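Long-range contact in phosphatidylinositol transfer protein SFH5 (Saccharomyces cerevisiae, PDB 6W32), which binds heme and transfers phosphatidylinositol between membranes, regulating phosphoinositide homeostasis at the plasma membrane: residues F148-I159 with I197-F208. Sequence-based numbering, arbitrary orientation.
Sequences FQNVDKFVRYRI and IKNCSKTVIGIF. With HEM (protoporphyrin IX containing Fe), chain D.
Ile197 CG1 lies over the centre of one face of the Phe148 ring, 4.0 Å from its centroid and 11° off the ring normal, a CH-pi contact. At the edge of the same ring, near its plane, comes Cys200 SG, 3.6 Å from Phe148 CD2; the sulfur also meets the Phe154 ring obliquely, so two aromatic side chains share it. On the Arg158 guanidinium, Phe208 CZ sits over one face while a heme propionate lies at the edge; the Phe208 and guanidinium planes are 77° apart, far from a parallel stack. The Phe208 ring has Val204 CG1 over one face, offset toward the rim, and Arg158 NE and HEM O2A at its edge, in plane. Arg158 NE donates fairly straight to HEM O2A at 3.0 Å, and NH2 reaches the same oxygen at 3.2 Å. A bend at chi2 carries the guanidinium to that carboxylate. Helices 151-166 and 195-211 both belong to the CRAL-TRIO domain of this Sec14-like protein and line part of the heme pocket; the axes of 151-159 and 197-208 approach to 9.9 Å and cross at -46°. Tyr138 and Lys219 also hydrogen-bond the heme. Behind this pocket wall, Val155 splits its branches: CG2 packs on the Thr203 methyl and, at 3.7 Å, on Val204 CG2, whose sister methyl CG1 turns to the propionate arm, while CG1 of Val155 meets Ile207 CD1 tip to tip. Ile159 CD1 touches Ile207 CG2 at 3.7 Å and approaches the Phe208 ring obliquely.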
ATOM      1  N   PHE A 148       8.337 -12.953 -13.895  1.00 77.32           N
ATOM      2  CA  PHE A 148       8.601 -13.401 -12.543  1.00 75.15           C
ATOM      3  C   PHE A 148      10.042 -13.853 -12.330  1.00 74.37           C
ATOM      4  O   PHE A 148      10.458 -14.022 -11.179  1.00 73.34           O
ATOM      5  CB  PHE A 148       7.612 -14.521 -12.185  1.00 76.13           C
ATOM      6  CG  PHE A 148       6.168 -14.101 -12.289  1.00 64.91           C
ATOM      7  CD1 PHE A 148       5.341 -14.636 -13.263  1.00 76.72           C
ATOM      8  CD2 PHE A 148       5.648 -13.158 -11.415  1.00 59.70           C
ATOM      9  CE1 PHE A 148       3.994 -14.240 -13.364  1.00 73.46           C
ATOM     10  CE2 PHE A 148       4.334 -12.748 -11.507  1.00 65.10           C
ATOM     11  CZ  PHE A 148       3.495 -13.290 -12.485  1.00 68.82           C
ATOM     12  N   GLN A 149      10.823 -14.024 -13.399  1.00 79.18           N
ATOM     13  CA  GLN A 149      12.220 -14.401 -13.220  1.00 69.55           C
ATOM     14  C   GLN A 149      13.044 -13.228 -12.716  1.00 73.77           C
ATOM     15  O   GLN A 149      13.949 -13.418 -11.899  1.00 82.14           O
ATOM     16  CB  GLN A 149      12.816 -14.912 -14.529  1.00 72.24           C
ATOM     17  CG  GLN A 149      12.286 -16.218 -15.061  1.00 75.96           C
ATOM     18  CD  GLN A 149      12.586 -16.369 -16.553  1.00 88.66           C
ATOM     19  OE1 GLN A 149      13.244 -15.515 -17.161  1.00 88.07           O
ATOM     20  NE2 GLN A 149      12.100 -17.454 -17.149  1.00 94.92           N
ATOM     21  N   ASN A 150      12.788 -12.013 -13.204  1.00 70.40           N
ATOM     22  CA  ASN A 150      13.486 -10.853 -12.655  1.00 66.61           C
ATOM     23  C   ASN A 150      12.611 -10.348 -11.524  1.00 59.95           C
ATOM     24  O   ASN A 150      11.706  -9.532 -11.707  1.00 61.04           O
ATOM     25  CB  ASN A 150      13.770  -9.789 -13.717  1.00 81.05           C
ATOM     26  CG  ASN A 150      14.725  -8.668 -13.209  1.00 81.70           C
ATOM     27  OD1 ASN A 150      15.242  -8.716 -12.074  1.00 77.80           O
ATOM     28  ND2 ASN A 150      14.939  -7.652 -14.053  1.00 78.54           N
ATOM     29  N   VAL A 151      12.881 -10.881 -10.340  1.00 58.80           N
ATOM     30  CA  VAL A 151      12.070 -10.590  -9.171  1.00 53.03           C
ATOM     31  C   VAL A 151      12.172  -9.124  -8.805  1.00 55.71           C
ATOM     32  O   VAL A 151      11.162  -8.454  -8.591  1.00 58.07           O
ATOM     33  CB  VAL A 151      12.504 -11.488  -8.005  1.00 62.09           C
ATOM     34  CG1 VAL A 151      11.892 -11.015  -6.703  1.00 56.71           C
ATOM     35  CG2 VAL A 151      12.133 -12.925  -8.312  1.00 61.65           C
ATOM     36  N   ASP A 152      13.392  -8.593  -8.736  1.00 64.38           N
ATOM     37  CA  ASP A 152      13.555  -7.228  -8.239  1.00 62.56           C
ATOM     38  C   ASP A 152      12.828  -6.213  -9.108  1.00 59.18           C
ATOM     39  O   ASP A 152      12.287  -5.225  -8.592  1.00 56.87           O
ATOM     40  CB  ASP A 152      15.030  -6.883  -8.124  1.00 61.20           C
ATOM     41  CG  ASP A 152      15.831  -8.017  -7.524  1.00 81.50           C
ATOM     42  OD1 ASP A 152      16.798  -8.485  -8.186  1.00 88.65           O
ATOM     43  OD2 ASP A 152      15.456  -8.462  -6.402  1.00 80.05           O
ATOM     44  N   LYS A 153      12.782  -6.419 -10.422  1.00 57.34           N
ATOM     45  CA  LYS A 153      12.096  -5.381 -11.179  1.00 60.21           C
ATOM     46  C   LYS A 153      10.587  -5.468 -11.002  1.00 55.25           C
ATOM     47  O   LYS A 153       9.909  -4.435 -10.980  1.00 54.26           O
ATOM     48  CB  LYS A 153      12.501  -5.387 -12.654  1.00 63.28           C
ATOM     49  CG  LYS A 153      13.409  -4.145 -12.972  1.00 78.11           C
ATOM     50  CD  LYS A 153      12.704  -2.745 -12.721  1.00 73.75           C
ATOM     51  CE  LYS A 153      13.722  -1.565 -12.460  1.00 77.18           C
ATOM     52  NZ  LYS A 153      13.186  -0.155 -12.667  1.00 66.64           N
ATOM     53  N   PHE A 154      10.044  -6.670 -10.825  1.00 55.79           N
ATOM     54  CA  PHE A 154       8.635  -6.779 -10.450  1.00 54.83           C
ATOM     55  C   PHE A 154       8.356  -6.017  -9.159  1.00 53.39           C
ATOM     56  O   PHE A 154       7.548  -5.083  -9.140  1.00 52.19           O
ATOM     57  CB  PHE A 154       8.235  -8.241 -10.292  1.00 52.67           C
ATOM     58  CG  PHE A 154       6.773  -8.441 -10.094  1.00 56.03           C
ATOM     59  CD1 PHE A 154       5.952  -8.740 -11.165  1.00 61.65           C
ATOM     60  CD2 PHE A 154       6.211  -8.354  -8.831  1.00 60.21           C
ATOM     61  CE1 PHE A 154       4.589  -8.941 -10.981  1.00 58.58           C
ATOM     62  CE2 PHE A 154       4.866  -8.541  -8.638  1.00 50.55           C
ATOM     63  CZ  PHE A 154       4.052  -8.828  -9.721  1.00 56.87           C
ATOM     64  N   VAL A 155       9.035  -6.399  -8.066  1.00 50.77           N
ATOM     65  CA  VAL A 155       8.813  -5.749  -6.778  1.00 41.76           C
ATOM     66  C   VAL A 155       8.900  -4.245  -6.909  1.00 42.32           C
ATOM     67  O   VAL A 155       8.215  -3.504  -6.207  1.00 44.76           O
ATOM     68  CB  VAL A 155       9.803  -6.265  -5.729  1.00 40.65           C
ATOM     69  CG1 VAL A 155       9.659  -5.470  -4.457  1.00 41.30           C
ATOM     70  CG2 VAL A 155       9.555  -7.707  -5.446  1.00 42.87           C
ATOM     71  N   ARG A 156       9.748  -3.755  -7.799  1.00 52.84           N
ATOM     72  CA  ARG A 156       9.805  -2.307  -7.947  1.00 49.44           C
ATOM     73  C   ARG A 156       8.564  -1.795  -8.664  1.00 51.01           C
ATOM     74  O   ARG A 156       8.015  -0.750  -8.291  1.00 52.36           O
ATOM     75  CB  ARG A 156      11.077  -1.897  -8.660  1.00 47.71           C
ATOM     76  CG  ARG A 156      12.316  -2.009  -7.831  1.00 44.29           C
ATOM     77  CD  ARG A 156      13.397  -1.020  -8.376  1.00 49.11           C
ATOM     78  NE  ARG A 156      13.333   0.306  -7.765  1.00 39.59           N
ATOM     79  CZ  ARG A 156      13.889   0.568  -6.589  1.00 44.40           C
ATOM     80  NH1 ARG A 156      13.799   1.785  -6.052  1.00 39.32           N
ATOM     81  NH2 ARG A 156      14.535  -0.419  -5.950  1.00 40.88           N
ATOM     82  N   TYR A 157       8.072  -2.545  -9.654  1.00 50.09           N
ATOM     83  CA  TYR A 157       6.808  -2.195 -10.295  1.00 49.68           C
ATOM     84  C   TYR A 157       5.694  -2.054  -9.261  1.00 56.78           C
ATOM     85  O   TYR A 157       5.056  -0.996  -9.164  1.00 57.94           O
ATOM     86  CB  TYR A 157       6.426  -3.251 -11.332  1.00 51.19           C
ATOM     87  CG  TYR A 157       4.976  -3.183 -11.637  1.00 51.37           C
ATOM     88  CD1 TYR A 157       4.453  -2.103 -12.331  1.00 55.43           C
ATOM     89  CD2 TYR A 157       4.105  -4.156 -11.179  1.00 58.41           C
ATOM     90  CE1 TYR A 157       3.096  -2.014 -12.589  1.00 59.41           C
ATOM     91  CE2 TYR A 157       2.738  -4.071 -11.421  1.00 57.96           C
ATOM     92  CZ  TYR A 157       2.249  -3.001 -12.123  1.00 57.50           C
ATOM     93  OH  TYR A 157       0.909  -2.929 -12.366  1.00 63.92           O
ATOM     94  N   ARG A 158       5.472  -3.120  -8.453  1.00 55.70           N
ATOM     95  CA  ARG A 158       4.335  -3.204  -7.534  1.00 47.51           C
ATOM     96  C   ARG A 158       4.423  -2.194  -6.394  1.00 50.03           C
ATOM     97  O   ARG A 158       3.418  -1.564  -6.040  1.00 55.59           O
ATOM     98  CB  ARG A 158       4.226  -4.604  -6.949  1.00 44.32           C
ATOM     99  CG  ARG A 158       3.062  -4.721  -5.962  1.00 48.39           C
ATOM    100  CD  ARG A 158       1.710  -5.170  -6.587  1.00 44.17           C
ATOM    101  NE  ARG A 158       0.704  -5.269  -5.532  1.00 46.17           N
ATOM    102  CZ  ARG A 158       0.010  -4.221  -5.105  1.00 46.84           C
ATOM    103  NH1 ARG A 158       0.210  -3.051  -5.687  1.00 46.50           N
ATOM    104  NH2 ARG A 158      -0.866  -4.325  -4.112  1.00 42.43           N
ATOM    105  N   ILE A 159       5.585  -2.055  -5.760  1.00 48.16           N
ATOM    106  CA  ILE A 159       5.699  -0.952  -4.810  1.00 47.75           C
ATOM    107  C   ILE A 159       5.305   0.352  -5.479  1.00 44.75           C
ATOM    108  O   ILE A 159       4.808   1.271  -4.826  1.00 44.99           O
ATOM    109  CB  ILE A 159       7.123  -0.865  -4.225  1.00 45.28           C
ATOM    110  CG1 ILE A 159       7.575  -2.227  -3.707  1.00 47.61           C
ATOM    111  CG2 ILE A 159       7.133   0.108  -3.086  1.00 45.54           C
ATOM    112  CD1 ILE A 159       6.622  -2.881  -2.710  1.00 38.06           C
ATOM    113  N   ILE A 197       6.514 -17.544  -9.081  1.00 62.83           N
ATOM    114  CA  ILE A 197       5.397 -16.801  -8.510  1.00 56.86           C
ATOM    115  C   ILE A 197       5.494 -16.786  -6.996  1.00 53.17           C
ATOM    116  O   ILE A 197       5.304 -15.738  -6.356  1.00 50.72           O
ATOM    117  CB  ILE A 197       4.066 -17.397  -8.999  1.00 54.55           C
ATOM    118  CG1 ILE A 197       3.859 -17.052 -10.476  1.00 57.11           C
ATOM    119  CG2 ILE A 197       2.885 -16.860  -8.187  1.00 55.74           C
ATOM    120  CD1 ILE A 197       2.883 -17.947 -11.149  1.00 57.91           C
ATOM    121  N   LYS A 198       5.825 -17.933  -6.400  1.00 46.63           N
ATOM    122  CA  LYS A 198       5.939 -17.976  -4.949  1.00 47.41           C
ATOM    123  C   LYS A 198       6.911 -16.914  -4.464  1.00 52.60           C
ATOM    124  O   LYS A 198       6.670 -16.252  -3.449  1.00 47.46           O
ATOM    125  CB  LYS A 198       6.363 -19.375  -4.490  1.00 53.01           C
ATOM    126  CG  LYS A 198       5.308 -20.457  -4.836  1.00 64.72           C
ATOM    127  CD  LYS A 198       5.229 -21.640  -3.867  1.00 61.21           C
ATOM    128  CE  LYS A 198       4.124 -22.626  -4.283  1.00 61.02           C
ATOM    129  NZ  LYS A 198       4.262 -23.965  -3.589  1.00 58.48           N
ATOM    130  N   ASN A 199       7.971 -16.676  -5.246  1.00 57.86           N
ATOM    131  CA  ASN A 199       9.077 -15.827  -4.834  1.00 52.53           C
ATOM    132  C   ASN A 199       8.717 -14.344  -4.912  1.00 51.46           C
ATOM    133  O   ASN A 199       9.060 -13.567  -4.010  1.00 47.19           O
ATOM    134  CB  ASN A 199      10.294 -16.152  -5.692  1.00 54.61           C
ATOM    135  CG  ASN A 199      11.581 -15.650  -5.079  1.00 66.11           C
ATOM    136  OD1 ASN A 199      12.216 -14.716  -5.585  1.00 70.42           O
ATOM    137  ND2 ASN A 199      11.966 -16.252  -3.959  1.00 73.96           N
ATOM    138  N   CYS A 200       8.018 -13.926  -5.969  1.00 50.37           N
ATOM    139  CA  CYS A 200       7.543 -12.545  -6.007  1.00 49.48           C
ATOM    140  C   CYS A 200       6.527 -12.262  -4.903  1.00 49.52           C
ATOM    141  O   CYS A 200       6.658 -11.264  -4.179  1.00 45.76           O
ATOM    142  CB  CYS A 200       6.949 -12.211  -7.372  1.00 55.96           C
ATOM    143  SG  CYS A 200       8.064 -12.437  -8.781  1.00 69.75           S
ATOM    144  N   SER A 201       5.491 -13.109  -4.785  1.00 48.66           N
ATOM    145  CA  SER A 201       4.519 -13.011  -3.698  1.00 46.95           C
ATOM    146  C   SER A 201       5.161 -12.789  -2.341  1.00 46.47           C
ATOM    147  O   SER A 201       4.887 -11.797  -1.655  1.00 45.98           O
ATOM    148  CB  SER A 201       3.671 -14.277  -3.630  1.00 49.71           C
ATOM    149  OG  SER A 201       2.462 -14.121  -4.355  1.00 55.86           O
ATOM    150  N   LYS A 202       6.013 -13.731  -1.937  1.00 46.66           N
ATOM    151  CA  LYS A 202       6.593 -13.666  -0.608  1.00 43.42           C
ATOM    152  C   LYS A 202       7.419 -12.404  -0.429  1.00 45.28           C
ATOM    153  O   LYS A 202       7.396 -11.793   0.652  1.00 49.25           O
ATOM    154  CB  LYS A 202       7.407 -14.929  -0.353  1.00 44.52           C
ATOM    155  CG  LYS A 202       6.516 -16.190  -0.283  1.00 52.21           C
ATOM    156  CD  LYS A 202       7.272 -17.522  -0.383  1.00 52.71           C
ATOM    157  CE  LYS A 202       8.370 -17.655   0.668  1.00 56.75           C
ATOM    158  NZ  LYS A 202       8.910 -19.061   0.736  1.00 67.34           N
ATOM    159  N   THR A 203       8.093 -11.958  -1.492  1.00 47.15           N
ATOM    160  CA  THR A 203       8.941 -10.771  -1.406  1.00 48.25           C
ATOM    161  C   THR A 203       8.109  -9.524  -1.188  1.00 43.55           C
ATOM    162  O   THR A 203       8.301  -8.796  -0.210  1.00 47.10           O
ATOM    163  CB  THR A 203       9.778 -10.619  -2.676  1.00 47.96           C
ATOM    164  OG1 THR A 203      10.496 -11.833  -2.929  1.00 47.70           O
ATOM    165  CG2 THR A 203      10.749  -9.486  -2.514  1.00 39.84           C
ATOM    166  N   VAL A 204       7.186  -9.248  -2.109  1.00 45.51           N
ATOM    167  CA  VAL A 204       6.281  -8.115  -1.923  1.00 44.32           C
ATOM    168  C   VAL A 204       5.583  -8.213  -0.574  1.00 44.09           C
ATOM    169  O   VAL A 204       5.570  -7.242   0.194  1.00 42.62           O
ATOM    170  CB  VAL A 204       5.277  -8.029  -3.085  1.00 41.26           C
ATOM    171  CG1 VAL A 204       4.294  -6.923  -2.852  1.00 37.77           C
ATOM    172  CG2 VAL A 204       6.031  -7.794  -4.372  1.00 42.31           C
ATOM    173  N   ILE A 205       5.039  -9.402  -0.238  1.00 38.14           N
ATOM    174  CA  ILE A 205       4.324  -9.551   1.036  1.00 40.14           C
ATOM    175  C   ILE A 205       5.173  -9.065   2.202  1.00 44.10           C
ATOM    176  O   ILE A 205       4.691  -8.309   3.064  1.00 40.53           O
ATOM    177  CB  ILE A 205       3.861 -11.000   1.264  1.00 41.64           C
ATOM    178  CG1 ILE A 205       2.644 -11.305   0.376  1.00 44.81           C
ATOM    179  CG2 ILE A 205       3.382 -11.148   2.691  1.00 37.36           C
ATOM    180  CD1 ILE A 205       2.384 -12.733   0.195  1.00 39.10           C
ATOM    181  N   GLY A 206       6.460  -9.489   2.240  1.00 42.00           N
ATOM    182  CA  GLY A 206       7.344  -9.055   3.309  1.00 40.86           C
ATOM    183  C   GLY A 206       7.450  -7.545   3.397  1.00 42.54           C
ATOM    184  O   GLY A 206       7.535  -6.965   4.485  1.00 40.17           O
ATOM    185  N   ILE A 207       7.394  -6.878   2.264  1.00 41.40           N
ATOM    186  CA  ILE A 207       7.563  -5.443   2.296  1.00 43.46           C
ATOM    187  C   ILE A 207       6.325  -4.777   2.849  1.00 38.21           C
ATOM    188  O   ILE A 207       6.406  -3.982   3.787  1.00 40.99           O
ATOM    189  CB  ILE A 207       7.927  -4.943   0.900  1.00 45.90           C
ATOM    190  CG1 ILE A 207       9.390  -5.279   0.644  1.00 32.56           C
ATOM    191  CG2 ILE A 207       7.599  -3.476   0.773  1.00 47.84           C
ATOM    192  CD1 ILE A 207       9.723  -5.223  -0.776  1.00 35.07           C
ATOM    193  N   PHE A 208       5.158  -5.121   2.296  1.00 48.53           N
ATOM    194  CA  PHE A 208       3.867  -4.672   2.844  1.00 45.80           C
ATOM    195  C   PHE A 208       3.778  -4.918   4.346  1.00 37.41           C
ATOM    196  O   PHE A 208       3.459  -4.003   5.116  1.00 37.32           O
ATOM    197  CB  PHE A 208       2.710  -5.373   2.128  1.00 37.74           C
ATOM    198  CG  PHE A 208       2.547  -4.980   0.679  1.00 38.34           C
ATOM    199  CD1 PHE A 208       3.281  -3.934   0.125  1.00 45.85           C
ATOM    200  CD2 PHE A 208       1.672  -5.666  -0.132  1.00 38.44           C
ATOM    201  CE1 PHE A 208       3.114  -3.583  -1.216  1.00 45.26           C
ATOM    202  CE2 PHE A 208       1.515  -5.333  -1.472  1.00 42.78           C
ATOM    203  CZ  PHE A 208       2.232  -4.298  -2.016  1.00 41.04           C
TER
HETATM  204  CHA HEM D 301      -0.294 -12.243  -2.611  1.00 52.04           C
HETATM  205  CHB HEM D 301       0.814 -12.973  -7.220  1.00 50.11           C
HETATM  206  CHC HEM D 301      -2.268 -16.697  -7.334  1.00 48.15           C
HETATM  207  CHD HEM D 301      -3.751 -15.637  -2.815  1.00 43.55           C
HETATM  208  C1A HEM D 301       0.258 -12.129  -3.860  1.00 50.88           C
HETATM  209  C2A HEM D 301       1.283 -11.181  -4.182  1.00 46.50           C
HETATM  210  C3A HEM D 301       1.641 -11.385  -5.466  1.00 48.65           C
HETATM  211  C4A HEM D 301       0.802 -12.464  -5.961  1.00 46.92           C
HETATM  212  CMA HEM D 301       2.681 -10.664  -6.358  1.00 41.29           C
HETATM  213  CAA HEM D 301       1.817 -10.250  -3.082  1.00 44.41           C
HETATM  214  CBA HEM D 301       1.430  -8.790  -3.122  1.00 42.80           C
HETATM  215  CGA HEM D 301       0.432  -8.368  -4.133  1.00 45.79           C
HETATM  216  O1A HEM D 301       0.901  -8.342  -5.314  1.00 50.90           O
HETATM  217  O2A HEM D 301      -0.284  -7.411  -3.686  1.00 45.65           O
HETATM  218  C1B HEM D 301       0.127 -14.075  -7.637  1.00 47.66           C
HETATM  219  C2B HEM D 301       0.261 -14.684  -8.931  1.00 47.62           C
HETATM  220  C3B HEM D 301      -0.583 -15.716  -8.979  1.00 52.75           C
HETATM  221  C4B HEM D 301      -1.288 -15.796  -7.700  1.00 54.80           C
HETATM  222  CMB HEM D 301       1.225 -14.165 -10.018  1.00 56.58           C
HETATM  223  CAB HEM D 301      -0.812 -16.658 -10.181  1.00 54.14           C
HETATM  224  CBB HEM D 301      -0.753 -17.971 -10.059  1.00 61.44           C
HETATM  225  C1C HEM D 301      -2.972 -16.764  -6.147  1.00 50.77           C
HETATM  226  C2C HEM D 301      -4.032 -17.717  -5.747  1.00 53.49           C
HETATM  227  C3C HEM D 301      -4.431 -17.413  -4.491  1.00 50.13           C
HETATM  228  C4C HEM D 301      -3.657 -16.263  -4.047  1.00 48.51           C
HETATM  229  CMC HEM D 301      -4.607 -18.866  -6.617  1.00 47.60           C
HETATM  230  CAC HEM D 301      -5.534 -18.129  -3.665  1.00 56.98           C
HETATM  231  CBC HEM D 301      -6.441 -17.434  -2.938  1.00 48.62           C
HETATM  232  C1D HEM D 301      -2.933 -14.665  -2.307  1.00 47.15           C
HETATM  233  C2D HEM D 301      -2.931 -14.157  -0.956  1.00 46.26           C
HETATM  234  C3D HEM D 301      -1.812 -13.113  -0.923  1.00 44.33           C
HETATM  235  C4D HEM D 301      -1.281 -13.096  -2.242  1.00 44.67           C
HETATM  236  CMD HEM D 301      -3.830 -14.544   0.221  1.00 44.31           C
HETATM  237  CAD HEM D 301      -1.328 -12.186   0.199  1.00 38.12           C
HETATM  238  CBD HEM D 301      -1.799 -10.773  -0.166  1.00 37.27           C
HETATM  239  CGD HEM D 301      -1.444  -9.848   0.971  1.00 40.15           C
HETATM  240  O1D HEM D 301      -1.608  -8.594   0.802  1.00 40.94           O
HETATM  241  O2D HEM D 301      -0.759 -10.343   1.929  1.00 30.80           O
HETATM  242  NA  HEM D 301      -0.007 -12.907  -4.950  1.00 48.39           N
HETATM  243  NB  HEM D 301      -0.818 -14.773  -6.913  1.00 53.57           N
HETATM  244  NC  HEM D 301      -2.802 -15.948  -5.085  1.00 47.56           N
HETATM  245  ND  HEM D 301      -1.920 -14.017  -3.038  1.00 48.78           N
HETATM  246 FE   HEM D 301      -1.466 -14.345  -5.034  1.00 53.17          FE